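Local coordinates for protein NANS (YJHS), A 9-O-acetyl N-acetylneuraminic acid esterase (Escherichia coli O157:H7 EDL933, PDB 3PT5) that probably removes the 9-O-acetyl group from 9-O-acetyl-N-acetylneuraminate, a sialic acid of host mucosal surfaces, as an esterase of the SGNH hydrolase type, at residues P162-L167 with N208-A213; W188-F193 with G255-N260; D283-P286 with G292-G295. All coordinates share one frame; numbering follows the deposited sequence.

Contact 1. Residues P162-L167 with N208-A213; sequences PLYQDL and NHMVEA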
loop_
_atom_site.group_PDB
_atom_site.type_symbol
_atom_site.label_atom_id
_atom_site.label_comp_id
_atom_site.label_asym_id
_atom_site.label_seq_id
_atom_site.Cartn_x
_atom_site.Cartn_y
_atom_site.Cartn_z
ATOM N N PRO A 162 -14.144 -5.119 -9.838
ATOM C CA PRO A 162 -13.521 -6.105 -8.963
ATOM C C PRO A 162 -12.563 -5.533 -7.933
ATOM O O PRO A 162 -12.573 -5.993 -6.794
ATOM C CB PRO A 162 -12.786 -7.021 -9.933
ATOM C CG PRO A 162 -13.736 -7.039 -11.107
ATOM C CD PRO A 162 -14.341 -5.671 -11.200
ATOM N N LEU A 163 -11.746 -4.557 -8.313
ATOM C CA LEU A 163 -10.835 -3.940 -7.347
ATOM C C LEU A 163 -11.584 -3.216 -6.243
ATOM O O LEU A 163 -11.191 -3.299 -5.082
ATOM C CB LEU A 163 -9.834 -3.005 -8.022
ATOM C CG LEU A 163 -8.708 -3.648 -8.839
ATOM C CD1 LEU A 163 -7.832 -2.553 -9.410
ATOM C CD2 LEU A 163 -7.863 -4.624 -7.995
ATOM N N TYR A 164 -12.678 -2.529 -6.589
ATOM C CA TYR A 164 -13.495 -1.874 -5.578
ATOM C C TYR A 164 -14.130 -2.894 -4.626
ATOM O O TYR A 164 -14.128 -2.707 -3.415
ATOM C CB TYR A 164 -14.578 -0.980 -6.198
ATOM C CG TYR A 164 -15.521 -0.442 -5.151
ATOM C CD1 TYR A 164 -15.199 0.710 -4.434
ATOM C CD2 TYR A 164 -16.710 -1.122 -4.831
ATOM C CE1 TYR A 164 -16.044 1.212 -3.441
ATOM C CE2 TYR A 164 -17.562 -0.631 -3.831
ATOM C CZ TYR A 164 -17.218 0.529 -3.143
ATOM O OH TYR A 164 -18.031 1.028 -2.142
ATOM N N GLN A 165 -14.655 -3.977 -5.190
ATOM C CA GLN A 165 -15.302 -5.044 -4.427
ATOM C C GLN A 165 -14.349 -5.674 -3.444
ATOM O O GLN A 165 -14.736 -6.017 -2.338
ATOM C CB GLN A 165 -15.787 -6.129 -5.373
ATOM C CG GLN A 165 -16.978 -5.719 -6.198
ATOM C CD GLN A 165 -17.401 -6.840 -7.132
ATOM O OE1 GLN A 165 -17.798 -7.926 -6.683
ATOM N NE2 GLN A 165 -17.284 -6.599 -8.439
ATOM N N ASP A 166 -13.098 -5.811 -3.870
ATOM C CA ASP A 166 -12.020 -6.405 -3.086
ATOM C C ASP A 166 -11.674 -5.458 -1.927
ATOM O O ASP A 166 -11.542 -5.896 -0.781
ATOM C CB ASP A 166 -10.836 -6.649 -4.036
ATOM C CG ASP A 166 -9.710 -7.473 -3.414
ATOM O OD1 ASP A 166 -8.840 -6.870 -2.747
ATOM O OD2 ASP A 166 -9.650 -8.719 -3.622
ATOM N N LEU A 167 -11.572 -4.172 -2.233
ATOM C CA LEU A 167 -11.335 -3.135 -1.235
ATOM C C LEU A 167 -12.407 -3.114 -0.137
ATOM O O LEU A 167 -12.085 -3.119 1.054
ATOM C CB LEU A 167 -11.257 -1.777 -1.931
ATOM C CG LEU A 167 -11.135 -0.517 -1.088
ATOM C CD1 LEU A 167 -9.789 -0.476 -0.397
ATOM C CD2 LEU A 167 -11.332 0.688 -1.969
ATOM N N ASN A 208 -13.665 10.540 -6.307
ATOM C CA ASN A 208 -14.638 11.017 -5.320
ATOM C C ASN A 208 -15.822 10.089 -5.231
ATOM O O ASN A 208 -16.278 9.785 -4.143
ATOM C CB ASN A 208 -15.117 12.422 -5.634
ATOM C CG ASN A 208 -14.086 13.481 -5.311
ATOM O OD1 ASN A 208 -12.884 13.206 -5.193
ATOM N ND2 ASN A 208 -14.553 14.704 -5.136
ATOM N N HIS A 209 -16.311 9.609 -6.375
ATOM C CA HIS A 209 -17.453 8.710 -6.366
ATOM C C HIS A 209 -17.149 7.392 -5.664
ATOM O O HIS A 209 -17.991 6.823 -4.954
ATOM C CB HIS A 209 -17.953 8.486 -7.796
ATOM C CG HIS A 209 -18.631 9.688 -8.381
ATOM N ND1 HIS A 209 -18.678 9.934 -9.738
ATOM C CD2 HIS A 209 -19.300 10.708 -7.790
ATOM C CE1 HIS A 209 -19.339 11.061 -9.958
ATOM N NE2 HIS A 209 -19.732 11.546 -8.795
ATOM N N MET A 210 -15.923 6.907 -5.834
ATOM C CA MET A 210 -15.514 5.668 -5.178
ATOM C C MET A 210 -15.371 5.822 -3.669
ATOM O O MET A 210 -15.721 4.930 -2.892
ATOM C CB MET A 210 -14.219 5.144 -5.790
ATOM C CG MET A 210 -14.041 3.697 -5.509
ATOM S SD MET A 210 -12.498 2.962 -6.102
ATOM C CE MET A 210 -11.322 3.663 -4.950
ATOM N N VAL A 211 -14.822 6.952 -3.249
ATOM C CA VAL A 211 -14.738 7.238 -1.819
ATOM C C VAL A 211 -16.144 7.343 -1.209
ATOM O O VAL A 211 -16.390 6.782 -0.161
ATOM C CB VAL A 211 -13.962 8.514 -1.538
ATOM C CG1 VAL A 211 -14.000 8.820 -0.072
ATOM C CG2 VAL A 211 -12.517 8.381 -2.006
ATOM N N GLU A 212 -17.068 8.031 -1.871
ATOM C CA GLU A 212 -18.437 8.085 -1.333
ATOM C C GLU A 212 -19.106 6.696 -1.288
ATOM O O GLU A 212 -19.836 6.390 -0.337
ATOM C CB GLU A 212 -19.341 9.047 -2.110
ATOM C CG GLU A 212 -18.858 10.476 -2.279
ATOM C CD GLU A 212 -19.679 11.250 -3.305
ATOM O OE1 GLU A 212 -19.742 10.841 -4.493
ATOM O OE2 GLU A 212 -20.251 12.302 -2.938
ATOM N N ALA A 213 -18.855 5.866 -2.297
ATOM C CA ALA A 213 -19.412 4.506 -2.319
ATOM C C ALA A 213 -18.839 3.665 -1.179
ATOM O O ALA A 213 -19.563 2.938 -0.494
ATOM C CB ALA A 213 -19.163 3.827 -3.675
#

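Contact 2. Residues W188-F193 with G255-N260; sequences WMQGEF and GNYQNN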
loop_
_atom_site.group_PDB
_atom_site.type_symbol
_atom_site.label_atom_id
_atom_site.label_comp_id
_atom_site.label_asym_id
_atom_site.label_seq_id
_atom_site.Cartn_x
_atom_site.Cartn_y
_atom_site.Cartn_z
ATOM N N TRP A 188 -4.029 5.394 0.708
ATOM C CA TRP A 188 -4.292 5.322 -0.732
ATOM C C TRP A 188 -3.135 5.974 -1.469
ATOM O O TRP A 188 -2.852 7.126 -1.203
ATOM C CB TRP A 188 -5.553 6.139 -1.000
ATOM C CG TRP A 188 -5.933 6.260 -2.425
ATOM C CD1 TRP A 188 -5.774 7.363 -3.213
ATOM C CD2 TRP A 188 -6.529 5.244 -3.266
ATOM N NE1 TRP A 188 -6.251 7.109 -4.488
ATOM C CE2 TRP A 188 -6.695 5.815 -4.550
ATOM C CE3 TRP A 188 -6.906 3.903 -3.066
ATOM C CZ2 TRP A 188 -7.255 5.106 -5.624
ATOM C CZ3 TRP A 188 -7.457 3.191 -4.143
ATOM C CH2 TRP A 188 -7.635 3.804 -5.397
ATOM N N MET A 189 -2.496 5.267 -2.420
ATOM C CA MET A 189 -1.528 5.916 -3.303
ATOM C C MET A 189 -1.837 5.445 -4.681
ATOM O O MET A 189 -1.593 4.294 -5.008
ATOM C CB MET A 189 -0.065 5.572 -2.963
ATOM C CG MET A 189 0.334 6.193 -1.656
ATOM S SD MET A 189 1.948 5.783 -1.051
ATOM C CE MET A 189 2.994 6.640 -2.219
ATOM N N GLN A 190 -2.414 6.347 -5.466
ATOM C CA GLN A 190 -2.858 6.020 -6.804
ATOM C C GLN A 190 -2.981 7.289 -7.627
ATOM O O GLN A 190 -3.264 8.367 -7.101
ATOM C CB GLN A 190 -4.211 5.339 -6.720
ATOM C CG GLN A 190 -4.646 4.652 -7.998
ATOM C CD GLN A 190 -5.275 5.602 -8.983
ATOM O OE1 GLN A 190 -5.911 6.564 -8.586
ATOM N NE2 GLN A 190 -5.123 5.321 -10.281
ATOM N N GLY A 191 -2.743 7.140 -8.923
ATOM C CA GLY A 191 -2.958 8.223 -9.872
ATOM C C GLY A 191 -2.042 8.150 -11.059
ATOM O O GLY A 191 -2.372 8.649 -12.146
ATOM N N GLU A 192 -0.887 7.511 -10.862
ATOM C CA GLU A 192 0.206 7.541 -11.855
ATOM C C GLU A 192 -0.272 7.213 -13.270
ATOM O O GLU A 192 0.025 7.948 -14.202
ATOM C CB GLU A 192 1.265 6.517 -11.484
ATOM C CG GLU A 192 2.194 6.946 -10.335
ATOM C CD GLU A 192 1.680 6.584 -8.949
ATOM O OE1 GLU A 192 0.546 6.092 -8.798
ATOM O OE2 GLU A 192 2.454 6.822 -7.961
ATOM N N PHE A 193 -0.954 6.085 -13.438
ATOM C CA PHE A 193 -1.342 5.691 -14.821
ATOM C C PHE A 193 -2.383 6.630 -15.395
ATOM O O PHE A 193 -2.392 6.905 -16.608
ATOM C CB PHE A 193 -1.801 4.237 -14.894
ATOM C CG PHE A 193 -0.675 3.270 -15.104
ATOM C CD1 PHE A 193 0.602 3.542 -14.612
ATOM C CD2 PHE A 193 -0.883 2.088 -15.805
ATOM C CE1 PHE A 193 1.640 2.660 -14.811
ATOM C CE2 PHE A 193 0.165 1.205 -16.015
ATOM C CZ PHE A 193 1.415 1.484 -15.528
ATOM N N GLY A 255 -3.828 17.288 -7.149
ATOM C CA GLY A 255 -4.397 18.487 -6.536
ATOM C C GLY A 255 -5.740 18.169 -5.895
ATOM O O GLY A 255 -6.075 18.703 -4.825
ATOM N N ASN A 256 -6.479 17.247 -6.498
ATOM C CA ASN A 256 -7.762 16.852 -5.967
ATOM C C ASN A 256 -7.659 16.124 -4.617
ATOM O O ASN A 256 -8.631 16.022 -3.872
ATOM C CB ASN A 256 -8.524 16.012 -6.978
ATOM C CG ASN A 256 -9.925 15.701 -6.515
ATOM O OD1 ASN A 256 -10.730 16.618 -6.247
ATOM N ND2 ASN A 256 -10.249 14.410 -6.440
ATOM N N TYR A 257 -6.484 15.596 -4.314
ATOM C CA TYR A 257 -6.248 14.975 -3.002
ATOM C C TYR A 257 -6.004 16.029 -1.922
ATOM O O TYR A 257 -6.093 15.724 -0.737
ATOM C CB TYR A 257 -5.040 14.052 -3.060
ATOM C CG TYR A 257 -5.227 12.828 -3.938
ATOM C CD1 TYR A 257 -6.424 12.100 -3.937
ATOM C CD2 TYR A 257 -4.192 12.375 -4.747
ATOM C CE1 TYR A 257 -6.587 10.965 -4.762
ATOM C CE2 TYR A 257 -4.336 11.247 -5.554
ATOM C CZ TYR A 257 -5.517 10.539 -5.562
ATOM O OH TYR A 257 -5.640 9.428 -6.385
ATOM N N GLN A 258 -5.684 17.249 -2.356
ATOM C CA GLN A 258 -5.330 18.368 -1.476
ATOM C C GLN A 258 -6.474 19.371 -1.333
ATOM O O GLN A 258 -6.540 20.125 -0.356
ATOM C CB GLN A 258 -4.122 19.113 -2.057
ATOM C CG GLN A 258 -2.877 18.281 -2.179
ATOM C CD GLN A 258 -1.817 18.892 -3.092
ATOM O OE1 GLN A 258 -1.305 19.980 -2.829
ATOM N NE2 GLN A 258 -1.453 18.160 -4.151
ATOM N N ASN A 259 -7.348 19.416 -2.333
ATOM C CA ASN A 259 -8.468 20.349 -2.349
ATOM C C ASN A 259 -9.790 19.633 -2.572
ATOM O O ASN A 259 -10.683 20.143 -3.251
ATOM C CB ASN A 259 -8.256 21.405 -3.443
ATOM C CG ASN A 259 -7.016 22.227 -3.214
ATOM O OD1 ASN A 259 -6.857 22.861 -2.173
ATOM N ND2 ASN A 259 -6.105 22.206 -4.192
ATOM N N ASN A 260 -9.939 18.468 -1.956
ATOM C CA ASN A 260 -11.121 17.658 -2.181
ATOM C C ASN A 260 -12.396 18.255 -1.556
ATOM O O ASN A 260 -12.334 18.874 -0.492
ATOM C CB ASN A 260 -10.876 16.252 -1.650
ATOM C CG ASN A 260 -11.690 15.230 -2.371
ATOM O OD1 ASN A 260 -12.859 15.042 -2.071
ATOM N ND2 ASN A 260 -11.098 14.595 -3.363
#

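Contact 3. Residues D283-P286 with G292-G295; sequences DEDP and GYYG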
loop_
_atom_site.group_PDB
_atom_site.type_symbol
_atom_site.label_atom_id
_atom_site.label_comp_id
_atom_site.label_asym_id
_atom_site.label_seq_id
_atom_site.Cartn_x
_atom_site.Cartn_y
_atom_site.Cartn_z
ATOM N N ASP A 283 21.167 5.663 -8.856
ATOM C CA ASP A 283 21.874 6.750 -8.166
ATOM C C ASP A 283 21.125 7.239 -6.911
ATOM O O ASP A 283 21.719 7.849 -6.000
ATOM C CB ASP A 283 22.082 7.898 -9.160
ATOM C CG ASP A 283 20.767 8.352 -9.806
ATOM O OD1 ASP A 283 20.294 7.693 -10.765
ATOM O OD2 ASP A 283 20.202 9.368 -9.362
ATOM N N GLU A 284 19.827 6.929 -6.830
ATOM C CA GLU A 284 19.022 7.389 -5.697
ATOM C C GLU A 284 18.873 6.375 -4.568
ATOM O O GLU A 284 18.292 6.696 -3.524
ATOM C CB GLU A 284 17.655 7.892 -6.181
ATOM C CG GLU A 284 17.815 8.980 -7.204
ATOM C CD GLU A 284 16.521 9.661 -7.604
ATOM O OE1 GLU A 284 15.415 9.130 -7.339
ATOM O OE2 GLU A 284 16.625 10.744 -8.211
ATOM N N ASP A 285 19.404 5.165 -4.768
ATOM C CA ASP A 285 19.199 4.084 -3.811
ATOM C C ASP A 285 20.553 3.455 -3.453
ATOM O O ASP A 285 20.829 2.295 -3.799
ATOM C CB ASP A 285 18.230 3.063 -4.416
ATOM C CG ASP A 285 17.825 1.969 -3.448
ATOM O OD1 ASP A 285 17.790 2.174 -2.203
ATOM O OD2 ASP A 285 17.570 0.873 -3.981
ATOM N N PRO A 286 21.393 4.210 -2.745
ATOM C CA PRO A 286 22.731 3.663 -2.453
ATOM C C PRO A 286 22.686 2.477 -1.478
ATOM O O PRO A 286 21.776 2.381 -0.657
ATOM C CB PRO A 286 23.452 4.842 -1.804
ATOM C CG PRO A 286 22.371 5.731 -1.293
ATOM C CD PRO A 286 21.226 5.584 -2.237
ATOM N N GLY A 292 24.141 -4.686 5.225
ATOM C CA GLY A 292 23.873 -5.718 4.233
ATOM C C GLY A 292 22.812 -5.279 3.237
ATOM O O GLY A 292 22.278 -6.119 2.485
ATOM N N TYR A 293 22.544 -3.976 3.200
ATOM C CA TYR A 293 21.585 -3.425 2.214
ATOM C C TYR A 293 22.269 -3.183 0.870
ATOM O O TYR A 293 23.147 -2.337 0.761
ATOM C CB TYR A 293 20.963 -2.130 2.708
ATOM C CG TYR A 293 19.928 -1.603 1.734
ATOM C CD1 TYR A 293 18.768 -2.324 1.478
ATOM C CD2 TYR A 293 20.121 -0.410 1.073
ATOM C CE1 TYR A 293 17.819 -1.840 0.577
ATOM C CE2 TYR A 293 19.206 0.095 0.193
ATOM C CZ TYR A 293 18.033 -0.627 -0.062
ATOM O OH TYR A 293 17.113 -0.122 -0.987
ATOM N N TYR A 294 21.823 -3.904 -0.152
ATOM C CA TYR A 294 22.216 -3.692 -1.540
ATOM C C TYR A 294 20.971 -3.179 -2.275
ATOM O O TYR A 294 19.890 -3.774 -2.177
ATOM C CB TYR A 294 22.777 -4.993 -2.157
ATOM C CG TYR A 294 24.048 -5.452 -1.466
ATOM C CD1 TYR A 294 25.290 -4.868 -1.771
ATOM C CD2 TYR A 294 24.009 -6.443 -0.493
ATOM C CE1 TYR A 294 26.453 -5.260 -1.130
ATOM C CE2 TYR A 294 25.199 -6.848 0.167
ATOM C CZ TYR A 294 26.398 -6.251 -0.158
ATOM O OH TYR A 294 27.549 -6.677 0.530
ATOM N N GLY A 295 21.131 -2.023 -2.902
ATOM C CA GLY A 295 20.021 -1.286 -3.507
ATOM C C GLY A 295 19.733 -1.762 -4.907
ATOM O O GLY A 295 20.233 -2.789 -5.360
#

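Contact 1. Residues P162-L167 with N208-A213
The helix segments 162-167 and 208-213 meet through Y164 and M210; their axes come within 11.6 Å at a signed crossing angle of -35°. The CA atoms of Y164 and M210 are 7.8 Å apart. The two side chains lie alongside and run opposite ways. CD1 of Y164 rests 3.4 Å from CG of M210, in an oblique approach to the ring. The sulfur lies further along at the ring edge, with SD 5.2 Å from the Y164 centroid and 78° off the ring normal. This is a Met-aromatic contact. M210 is extended up to SD and then bends at its last torsion (chi3 73°), which carries CE to 4.2 Å from CD2 of L167. The two helices lie side by side on one face of the mostly parallel sheet of an SGNH hydrolase. L167 and M210 both pack on W233 of strand 233-236, so they join the helix layer to the sheet beneath. At the far end of the ring, OH of Y164 is 3.4 Å from CB of A213. The same hydroxyl is hydrogen-bonded to D217, one turn further along helix 203-218.

Contact 2. Residues W188-F193 with G255-N260
The phenol end of Y257 overlaps the pyrrole edge of the W188 indole, with CZ of Y257 4.0 Å from CD1 of W188. The ring planes stand at 73°, an oblique pairing. The hydroxyl is gripped by two bonds. NE1 of W188 donates to OH of Y257 at 3.1 Å, and the acceptor is only 7° out of the indole plane. The OH in turn donates to the backbone O of Q190 at 2.7 Å. It reaches that oxygen from above the carbonyl plane. Y257 therefore ties the end of strand 182-189 and the residue after it to the loop between helix 247-253 and strand 265-268. From Q190 on, the chain leaves the C-terminal end of strand 182-189, the end of the sheet where SGNH hydrolases place their active site. G191 N and E192 there bond to Q29 and N31, which follow strand 20-28. CB of Q190 lies over one face of the W188 ring. Beyond it the side chain bends at chi2 (-83°), which brings the amide to H203 and D194. On the loop side, ND2 of N260 donates to O of N256 at 2.9 Å. F207 of helix 203-218 meets the Y257 ring edge-to-face.

Contact 3. Residues D283-P286 with G292-G295
Y293 points its CB toward the segment 283-286, and with CG anti to the backbone N (chi1 -177°) the ring extends to D285 and P286. CD2 is the first ring atom to meet the other segment, 3.7 Å from O of P286. CE2 comes next and meets two oxygens, 3.5 Å from O of P286 and 3.5 Å from OD1 of D285. Both oxygens lie at the ring edge, near its plane. At the tip, OH of Y293 donates a hydrogen bond to OD1 of D285 at 2.7 Å, and OD1 accepts it on its syn lone pair, the side of OD2. The carboxylate and ring planes are 59° apart. All this happens in the long loop region between strand 265-268 and helix 315-335. The segment 283-286 leaves a short 3-10 segment. G292 and Y293 both face D288, an arrangement that fits a G1 beta bulge. G292 has a positive phi (85°), as the first residue of such a bulge does. The second carboxylate oxygen is also used. OD2 of D285 accepts from the backbone N of S296 and lies 3.3 Å from CA of G295. With no side chain at G295, the two backbones approach closely, and the CA atoms of D285 and G295 are 5.4 Å apart. D285 also touches S314 and A316, and Y293 touches S315 and R319, where helix 315-335 begins.

From the N terminus, the chain reaches 162-167 first, then 188-193, 208-213 and 255-260. Contacts 1 and 2 therefore cross: contact 1 closes around strand 182-189, and contact 2 closes later around helices 203-218, 240-245 and 247-253 and strand 233-236. They also touch in space. N208 OD1 probably accepts hydrogen bonds from N256 and N260, and CE of M210 packs on the indole of W188. Together they join two neighbouring helices, the strand between them in sequence and the loop before strand 265-268. Contact 3 follows in series and ties two stretches of the loop before helix 315-335, with five residues between them. Its centre lies about 36 Å from that of contact 1, across the chain's centre.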